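Local coordinates for type II secretion system protein C (PDB 2I4S), which probably takes part in type II secretion and is needed for export of cholera toxin through the outer membrane, represented here by its periplasmic PDZ domain, at residues D57-V62 against L90-D95; E51-Q56 against H99-Q104; A15-E20 against S81-T86. One frame throughout, in Å; residues are numbered along the deposited sequence.

Contact 1: D57-V62 against L90-D95; sequences DGDMAV and LTVERD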
loop_
_atom_site.group_PDB
_atom_site.type_symbol
_atom_site.label_atom_id
_atom_site.label_comp_id
_atom_site.label_asym_id
_atom_site.label_seq_id
_atom_site.Cartn_x
_atom_site.Cartn_y
_atom_site.Cartn_z
ATOM N N ASP A 57 -10.388 5.794 -1.196
ATOM C CA ASP A 57 -10.252 6.096 -2.634
ATOM C C ASP A 57 -9.735 7.498 -2.821
ATOM O O ASP A 57 -10.180 8.438 -2.142
ATOM C CB ASP A 57 -11.591 5.919 -3.374
ATOM C CG ASP A 57 -12.092 4.484 -3.304
ATOM O OD1 ASP A 57 -11.701 3.674 -4.164
ATOM O OD2 ASP A 57 -12.852 4.165 -2.366
ATOM N N GLY A 58 -8.778 7.640 -3.730
ATOM C CA GLY A 58 -8.117 8.933 -3.942
ATOM C C GLY A 58 -6.822 9.153 -3.146
ATOM O O GLY A 58 -6.119 10.123 -3.396
ATOM N N ASP A 59 -6.506 8.283 -2.188
ATOM C CA ASP A 59 -5.282 8.472 -1.392
ATOM C C ASP A 59 -4.057 8.381 -2.307
ATOM O O ASP A 59 -4.035 7.582 -3.225
ATOM C CB ASP A 59 -5.135 7.400 -0.287
ATOM C CG ASP A 59 -6.058 7.633 0.883
ATOM O OD1 ASP A 59 -6.668 8.738 0.994
ATOM O OD2 ASP A 59 -6.175 6.697 1.701
HETATM N N MSE A 60 -3.034 9.189 -2.050
HETATM C CA MSE A 60 -1.774 8.984 -2.728
HETATM C C MSE A 60 -0.673 8.606 -1.730
HETATM O O MSE A 60 -0.362 9.368 -0.827
HETATM C CB MSE A 60 -1.375 10.246 -3.479
HETATM C CG MSE A 60 -0.055 10.110 -4.189
HETATM SE SE MSE A 60 0.436 11.782 -5.141
HETATM C CE MSE A 60 0.870 12.948 -3.575
ATOM N N ALA A 61 -0.071 7.432 -1.908
ATOM C CA ALA A 61 1.067 7.034 -1.076
ATOM C C ALA A 61 2.305 7.875 -1.417
ATOM O O ALA A 61 2.657 8.023 -2.592
ATOM C CB ALA A 61 1.363 5.551 -1.264
ATOM N N VAL A 62 2.948 8.435 -0.392
ATOM C CA VAL A 62 4.222 9.161 -0.575
ATOM C C VAL A 62 5.447 8.521 0.130
ATOM O O VAL A 62 6.598 8.826 -0.219
ATOM C CB VAL A 62 4.097 10.674 -0.217
ATOM C CG1 VAL A 62 2.973 11.344 -1.038
ATOM C CG2 VAL A 62 3.857 10.872 1.280
ATOM N N LEU A 90 2.310 2.836 5.695
ATOM C CA LEU A 90 2.150 3.768 4.578
ATOM C C LEU A 90 1.868 5.205 5.043
ATOM O O LEU A 90 1.073 5.419 5.959
ATOM C CB LEU A 90 0.967 3.335 3.728
ATOM C CG LEU A 90 1.087 2.576 2.419
ATOM C CD1 LEU A 90 -0.264 2.664 1.715
ATOM C CD2 LEU A 90 2.164 3.157 1.546
ATOM N N THR A 91 2.482 6.187 4.389
ATOM C CA THR A 91 2.060 7.574 4.550
ATOM C C THR A 91 1.360 7.963 3.269
ATOM O O THR A 91 1.913 7.789 2.174
ATOM C CB THR A 91 3.240 8.532 4.808
ATOM O OG1 THR A 91 3.877 8.164 6.037
ATOM C CG2 THR A 91 2.734 9.970 4.918
ATOM N N VAL A 92 0.114 8.420 3.402
ATOM C CA VAL A 92 -0.700 8.810 2.272
ATOM C C VAL A 92 -1.139 10.257 2.404
ATOM O O VAL A 92 -1.315 10.770 3.506
ATOM C CB VAL A 92 -1.968 7.903 2.077
ATOM C CG1 VAL A 92 -1.555 6.439 1.838
ATOM C CG2 VAL A 92 -2.908 8.036 3.268
ATOM N N GLU A 93 -1.301 10.921 1.269
ATOM C CA GLU A 93 -1.887 12.265 1.256
ATOM C C GLU A 93 -3.325 12.107 0.804
ATOM O O GLU A 93 -3.591 11.493 -0.238
ATOM C CB GLU A 93 -1.120 13.164 0.305
ATOM C CG GLU A 93 0.384 12.998 0.463
ATOM C CD GLU A 93 1.191 14.240 0.120
ATOM O OE1 GLU A 93 0.854 14.912 -0.866
ATOM O OE2 GLU A 93 2.162 14.536 0.851
ATOM N N ARG A 94 -4.230 12.667 1.594
ATOM C CA ARG A 94 -5.667 12.504 1.433
ATOM C C ARG A 94 -6.231 13.891 1.435
ATOM O O ARG A 94 -6.216 14.569 2.458
ATOM C CB ARG A 94 -6.233 11.722 2.621
ATOM C CG ARG A 94 -7.699 11.425 2.557
ATOM C CD ARG A 94 -8.085 10.566 3.772
ATOM N NE ARG A 94 -7.466 9.244 3.653
ATOM C CZ ARG A 94 -7.239 8.421 4.661
ATOM N NH1 ARG A 94 -7.563 8.789 5.896
ATOM N NH2 ARG A 94 -6.697 7.224 4.440
ATOM N N ASP A 95 -6.716 14.325 0.284
ATOM C CA ASP A 95 -7.219 15.679 0.154
ATOM C C ASP A 95 -6.294 16.701 0.796
ATOM O O ASP A 95 -6.742 17.610 1.480
ATOM C CB ASP A 95 -8.641 15.760 0.688
ATOM C CG ASP A 95 -9.606 15.024 -0.210
ATOM O OD1 ASP A 95 -9.137 14.517 -1.264
ATOM O OD2 ASP A 95 -10.807 14.940 0.121
HETATM O O HOH W 1 -7.040 12.408 -2.203
#
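M60 and E93 form a hydrogen-bonded pair where strand 60-64 meets strand 87-94 in the antiparallel sheet of this PDZ domain. The backbone evidence is a ladder of three bonds: M60 N gives to E93 O, E93 N returns to M60 O at 2.8 Å, and V62 N gives to T91 O. Beside it, A61 and V92 are a non-hydrogen-bonded pair, and the CA-H of V92 also points at M60 O (CA to O 3.2 Å).

Side-chain packing occurs on both faces. A61 CB meets L90 CD2 at 3.8 Å on the face that V92 shares. On the other face V62 lies across E93 at about a right angle, its CG1 3.4 Å from E93 CG, while the bend of M60 at chi3 (71°) sets the selenomethionine methyl CE against the carboxylate oxygen E93 OE1; E93 OE2 is hydrogen-bonded to Q98 NE2.

D59 OD2 accepts from Q56 N, so the carboxylate is tied to its own loop as well as to R94. R94 forms a salt bridge with it, side-on, the carboxylate and guanidinium planes 25° apart: NE reaches D59 OD1 at 2.8 Å with an N-H...O angle of 169°, and NH2 reaches D59 OD2 at 2.8 Å.

Contact 2: E51-Q56 against H99-Q104; sequences ESIGLQ and HDVYIQ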
loop_
_atom_site.group_PDB
_atom_site.type_symbol
_atom_site.label_atom_id
_atom_site.label_comp_id
_atom_site.label_asym_id
_atom_site.label_seq_id
_atom_site.Cartn_x
_atom_site.Cartn_y
_atom_site.Cartn_z
ATOM N N GLU A 51 -9.804 -1.235 2.492
ATOM C CA GLU A 51 -10.614 -0.639 3.575
ATOM C C GLU A 51 -10.062 -0.869 5.005
ATOM O O GLU A 51 -9.924 0.077 5.792
ATOM C CB GLU A 51 -12.082 -1.081 3.486
ATOM C CG GLU A 51 -12.778 -0.641 2.215
ATOM C CD GLU A 51 -14.103 -1.377 1.948
ATOM O OE1 GLU A 51 -14.336 -2.474 2.523
ATOM O OE2 GLU A 51 -14.905 -0.851 1.148
ATOM N N SER A 52 -9.705 -2.104 5.333
ATOM C CA SER A 52 -9.251 -2.417 6.690
ATOM C C SER A 52 -7.975 -1.666 7.129
ATOM O O SER A 52 -7.825 -1.317 8.302
ATOM C CB SER A 52 -9.039 -3.936 6.861
ATOM O OG SER A 52 -7.870 -4.394 6.178
ATOM N N ILE A 53 -7.068 -1.436 6.187
ATOM C CA ILE A 53 -5.791 -0.760 6.438
ATOM C C ILE A 53 -6.007 0.699 6.824
ATOM O O ILE A 53 -5.165 1.297 7.492
ATOM C CB ILE A 53 -4.863 -0.820 5.178
ATOM C CG1 ILE A 53 -4.426 -2.255 4.882
ATOM C CG2 ILE A 53 -3.624 0.057 5.341
ATOM C CD1 ILE A 53 -3.761 -2.428 3.512
ATOM N N GLY A 54 -7.146 1.251 6.420
ATOM C CA GLY A 54 -7.488 2.656 6.655
ATOM C C GLY A 54 -7.344 3.499 5.398
ATOM O O GLY A 54 -7.377 4.720 5.456
ATOM N N LEU A 55 -7.178 2.841 4.252
ATOM C CA LEU A 55 -7.002 3.567 3.011
ATOM C C LEU A 55 -8.348 4.004 2.477
ATOM O O LEU A 55 -9.364 3.343 2.721
ATOM C CB LEU A 55 -6.259 2.698 1.992
ATOM C CG LEU A 55 -4.810 2.396 2.408
ATOM C CD1 LEU A 55 -4.325 1.152 1.755
ATOM C CD2 LEU A 55 -3.876 3.588 2.110
ATOM N N GLN A 56 -8.369 5.120 1.750
ATOM C CA GLN A 56 -9.596 5.558 1.071
ATOM C C GLN A 56 -9.333 5.805 -0.385
ATOM O O GLN A 56 -8.182 6.038 -0.773
ATOM C CB GLN A 56 -10.116 6.852 1.693
ATOM C CG GLN A 56 -10.459 6.714 3.162
ATOM C CD GLN A 56 -10.963 8.004 3.740
ATOM O OE1 GLN A 56 -11.239 8.956 3.014
ATOM N NE2 GLN A 56 -11.069 8.053 5.054
ATOM N N HIS A 99 -1.576 11.138 6.351
ATOM C CA HIS A 99 -1.947 10.184 7.379
ATOM C C HIS A 99 -1.005 9.004 7.297
ATOM O O HIS A 99 -0.581 8.615 6.188
ATOM C CB HIS A 99 -3.371 9.673 7.139
ATOM C CG HIS A 99 -4.404 10.755 7.120
ATOM N ND1 HIS A 99 -5.179 11.062 8.212
ATOM C CD2 HIS A 99 -4.786 11.606 6.138
ATOM C CE1 HIS A 99 -6.013 12.039 7.900
ATOM N NE2 HIS A 99 -5.786 12.396 6.649
ATOM N N ASP A 100 -0.628 8.483 8.466
ATOM C CA ASP A 100 0.131 7.239 8.551
ATOM C C ASP A 100 -0.860 6.114 8.827
ATOM O O ASP A 100 -1.670 6.214 9.746
ATOM C CB ASP A 100 1.201 7.281 9.655
ATOM C CG ASP A 100 2.314 8.294 9.370
ATOM O OD1 ASP A 100 2.530 8.666 8.196
ATOM O OD2 ASP A 100 2.982 8.721 10.340
ATOM N N VAL A 101 -0.828 5.081 7.985
ATOM C CA VAL A 101 -1.625 3.875 8.172
ATOM C C VAL A 101 -0.694 2.658 8.162
ATOM O O VAL A 101 0.448 2.740 7.719
ATOM C CB VAL A 101 -2.736 3.711 7.106
ATOM C CG1 VAL A 101 -3.742 4.882 7.163
ATOM C CG2 VAL A 101 -2.147 3.558 5.700
ATOM N N TYR A 102 -1.215 1.520 8.598
ATOM C CA TYR A 102 -0.380 0.430 9.047
ATOM C C TYR A 102 -1.128 -0.882 8.970
ATOM O O TYR A 102 -2.296 -0.967 9.363
ATOM C CB TYR A 102 0.065 0.685 10.509
ATOM C CG TYR A 102 0.836 -0.464 11.104
ATOM C CD1 TYR A 102 2.154 -0.708 10.720
ATOM C CD2 TYR A 102 0.255 -1.322 12.034
ATOM C CE1 TYR A 102 2.873 -1.770 11.246
ATOM C CE2 TYR A 102 0.974 -2.391 12.565
ATOM C CZ TYR A 102 2.286 -2.602 12.171
ATOM O OH TYR A 102 3.019 -3.659 12.670
ATOM N N ILE A 103 -0.463 -1.906 8.444
ATOM C CA ILE A 103 -0.952 -3.262 8.603
ATOM C C ILE A 103 0.213 -4.217 8.903
ATOM O O ILE A 103 1.225 -4.224 8.203
ATOM C CB ILE A 103 -1.762 -3.727 7.380
ATOM C CG1 ILE A 103 -2.229 -5.184 7.547
ATOM C CG2 ILE A 103 -0.952 -3.538 6.117
ATOM C CD1 ILE A 103 -3.223 -5.655 6.399
ATOM N N GLN A 104 0.062 -4.996 9.962
ATOM C CA GLN A 104 1.016 -6.038 10.313
ATOM C C GLN A 104 0.514 -7.306 9.665
ATOM O O GLN A 104 -0.651 -7.636 9.806
ATOM C CB GLN A 104 1.077 -6.211 11.847
ATOM C CG GLN A 104 2.273 -7.062 12.353
ATOM C CD GLN A 104 2.114 -7.572 13.803
ATOM O OE1 GLN A 104 1.286 -7.079 14.576
ATOM N NE2 GLN A 104 2.908 -8.579 14.158
HETATM O O HOH W 2 -3.998 1.910 9.832
#
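I53, at the end of helix 48-53, rests on V101 and I103 of strand 97-104, and its side chain splits between them. From CB, the CG2 branch stands anti to the backbone N (the CG1 branch has chi1 -67°) and runs to V101, where it meets CG2 at 3.8 Å; the two side chains cross at about a right angle. The CG1 branch goes to I103 instead: I53 CG1 lies 3.9 Å from I103 CG2 and equally near I103 CD1. At the tip, I53 CD1 is still 4.0 Å from I103 CG2. One isoleucine thus bridges two residues that both point toward the helix end, and L55 CD2 adds a further contact to V101 CG2 at 4.0 Å.

No direct hydrogen bond joins the segments. A water does so instead, giving a proton to I53 O at 2.7 Å and accepting from Y102 N at 3.1 Å. V101 CB sits 3.4 Å from that same carbonyl oxygen.

G54 follows with phi 104°, a value suited to a residue without a side chain. Positive phi with two bonds back into the last turn, one of them G54 N to E51 O, makes this a Schellman motif, ending the helix against an edge strand of the PDZ domain's sheet.

Contact 3: A15-E20 against S81-T86; sequences ARNPQE and SMNEMT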
loop_
_atom_site.group_PDB
_atom_site.type_symbol
_atom_site.label_atom_id
_atom_site.label_comp_id
_atom_site.label_asym_id
_atom_site.label_seq_id
_atom_site.Cartn_x
_atom_site.Cartn_y
_atom_site.Cartn_z
ATOM N N ALA A 15 1.313 -12.772 4.864
ATOM C CA ALA A 15 2.438 -13.088 5.741
ATOM C C ALA A 15 3.312 -14.179 5.146
ATOM O O ALA A 15 4.529 -14.115 5.219
ATOM C CB ALA A 15 1.936 -13.503 7.111
ATOM N N ARG A 16 2.669 -15.169 4.550
ATOM C CA ARG A 16 3.331 -16.302 3.924
ATOM C C ARG A 16 3.925 -15.927 2.566
ATOM O O ARG A 16 4.838 -16.588 2.080
ATOM C CB ARG A 16 2.313 -17.437 3.726
ATOM C CG ARG A 16 2.384 -18.542 4.785
ATOM C CD ARG A 16 1.224 -19.540 4.656
ATOM N NE ARG A 16 0.121 -19.161 5.531
ATOM C CZ ARG A 16 -0.030 -19.601 6.780
ATOM N NH1 ARG A 16 -1.057 -19.184 7.513
ATOM N NH2 ARG A 16 0.838 -20.461 7.295
ATOM N N ASN A 17 3.392 -14.872 1.956
ATOM C CA ASN A 17 3.797 -14.491 0.611
ATOM C C ASN A 17 3.601 -13.001 0.363
ATOM O O ASN A 17 2.668 -12.615 -0.311
ATOM C CB ASN A 17 3.011 -15.308 -0.404
ATOM C CG ASN A 17 3.460 -15.056 -1.835
ATOM O OD1 ASN A 17 4.640 -14.856 -2.105
ATOM N ND2 ASN A 17 2.515 -15.065 -2.752
ATOM N N PRO A 18 4.451 -12.154 0.967
ATOM C CA PRO A 18 4.127 -10.731 1.057
ATOM C C PRO A 18 3.773 -9.991 -0.232
ATOM O O PRO A 18 2.968 -9.054 -0.204
ATOM C CB PRO A 18 5.368 -10.144 1.730
ATOM C CG PRO A 18 5.862 -11.287 2.602
ATOM C CD PRO A 18 5.719 -12.456 1.656
ATOM N N GLN A 19 4.338 -10.402 -1.356
ATOM C CA GLN A 19 3.980 -9.777 -2.639
ATOM C C GLN A 19 2.473 -9.878 -2.958
ATOM O O GLN A 19 1.965 -9.167 -3.813
ATOM C CB GLN A 19 4.773 -10.447 -3.773
ATOM C CG GLN A 19 4.392 -11.888 -3.992
ATOM C CD GLN A 19 5.346 -12.585 -4.959
ATOM O OE1 GLN A 19 6.543 -12.352 -4.928
ATOM N NE2 GLN A 19 4.814 -13.430 -5.816
ATOM N N GLU A 20 1.765 -10.790 -2.303
ATOM C CA GLU A 20 0.323 -10.904 -2.496
ATOM C C GLU A 20 -0.384 -9.605 -2.118
ATOM O O GLU A 20 -1.460 -9.317 -2.619
ATOM C CB GLU A 20 -0.239 -12.049 -1.661
ATOM C CG GLU A 20 0.028 -13.431 -2.238
ATOM C CD GLU A 20 -0.659 -14.519 -1.440
ATOM O OE1 GLU A 20 -1.684 -14.202 -0.786
ATOM O OE2 GLU A 20 -0.164 -15.674 -1.448
ATOM N N SER A 81 12.056 -5.961 -2.335
ATOM C CA SER A 81 12.243 -6.030 -0.882
ATOM C C SER A 81 11.014 -6.535 -0.139
ATOM O O SER A 81 11.111 -6.887 1.039
ATOM C CB SER A 81 12.610 -4.655 -0.309
ATOM O OG SER A 81 13.679 -4.047 -1.037
HETATM N N MSE A 82 9.867 -6.551 -0.818
HETATM C CA MSE A 82 8.601 -6.793 -0.128
HETATM C C MSE A 82 8.569 -8.143 0.542
HETATM O O MSE A 82 8.029 -8.264 1.643
HETATM C CB MSE A 82 7.396 -6.650 -1.065
HETATM C CG MSE A 82 6.038 -6.860 -0.381
HETATM SE SE MSE A 82 5.578 -5.653 1.146
HETATM C CE MSE A 82 6.029 -6.775 2.685
ATOM N N ASN A 83 9.152 -9.158 -0.098
ATOM C CA ASN A 83 9.026 -10.519 0.416
ATOM C C ASN A 83 9.830 -10.705 1.708
ATOM O O ASN A 83 9.659 -11.688 2.418
ATOM C CB ASN A 83 9.314 -11.576 -0.667
ATOM C CG ASN A 83 8.131 -11.758 -1.630
ATOM O OD1 ASN A 83 6.950 -11.710 -1.216
ATOM N ND2 ASN A 83 8.434 -11.941 -2.919
ATOM N N GLU A 84 10.647 -9.704 2.024
ATOM C CA GLU A 84 11.457 -9.657 3.239
ATOM C C GLU A 84 10.801 -8.874 4.397
ATOM O O GLU A 84 11.317 -8.887 5.503
ATOM C CB GLU A 84 12.825 -9.007 2.948
ATOM C CG GLU A 84 13.498 -9.450 1.658
ATOM C CD GLU A 84 13.946 -10.889 1.707
ATOM O OE1 GLU A 84 14.169 -11.386 2.829
ATOM O OE2 GLU A 84 14.066 -11.526 0.637
HETATM N N MSE A 85 9.685 -8.193 4.144
HETATM C CA MSE A 85 9.036 -7.340 5.148
HETATM C C MSE A 85 7.865 -8.059 5.831
HETATM O O MSE A 85 7.320 -9.010 5.279
HETATM C CB MSE A 85 8.565 -6.012 4.516
HETATM C CG MSE A 85 9.672 -4.961 4.199
HETATM SE SE MSE A 85 9.022 -3.819 2.674
HETATM C CE MSE A 85 10.763 -2.920 2.255
ATOM N N THR A 86 7.467 -7.617 7.029
ATOM C CA THR A 86 6.359 -8.282 7.730
ATOM C C THR A 86 5.258 -7.313 8.172
ATOM O O THR A 86 4.440 -7.632 9.049
ATOM C CB THR A 86 6.816 -9.011 8.979
ATOM O OG1 THR A 86 7.257 -8.050 9.945
ATOM C CG2 THR A 86 7.923 -10.024 8.679
HETATM O O HOH W 3 5.781 -11.724 6.671
#
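N83 OD1 accepts the backbone N-H of Q19 at 2.9 Å, while the other end of the same amide, N83 ND2, gives to Q19 OE1 at 2.8 Å. The second bond is nearly straight, with an N-H...O angle of 173°, and the acceptor lies in the amide plane of N83; the first is more bent. In both bonds the donor stands off the plane of the carbonyl it meets. The side-chain amides of N83 and Q19 are themselves turned 33° against each other. At Q19, chi1 of 66° sets CG between the backbone N and the carbonyl carbon, and from there the extended chain carries OE1 to N83 ND2.

P18 packs beside the amide pair, its CD 3.2 Å from N83 OD1. On its other flank P18 CB meets the selenomethionine methyl CE of M82 at 3.6 Å, and also lies close to M82 O. The M82 chain, bent at chi2 and chi3, brings that methyl round to the proline, and F105 touches both P18 and M82.

Each segment is also braced internally. N17, the first residue beyond helix 2-16, bonds through ND2 to E20 OE2, whose anti lone pair it uses, at 3.0 Å. In the other segment, M85 N bonds back to M82 O within a type I turn.

The contact therefore joins the connection after helix 2-16 to the turn after helix 74-82 in this PDZ domain. Its chemistry implies a defined orientation for one side chain: the two bonds, one given and one accepted, fix which way round the N83 amide lies and tie it to Q19, while proline and selenomethionine supply the apolar part.

Contacts 1 and 2 are neighbours, their centres about 10 Å apart, and both rest on the hairpin of strands 87-94 and 97-104. Across it T91 OG1 lies 2.6 Å from D100 OD1, a probable hydrogen bond, and L90 N lies 2.8 Å from V101 O. Residues 51-56 run directly into 57-62, so one helix-to-strand connection serves both contacts. Contact 3 is set apart, with its centre about 21 Å from that of contact 1, on the opposite side of the chain's centre, and about 17 Å from that of contact 2. It touches contact 2 where Q104 CG packs 4.0 Å from T86 O, while residues 81-86 lead into strand 87-94.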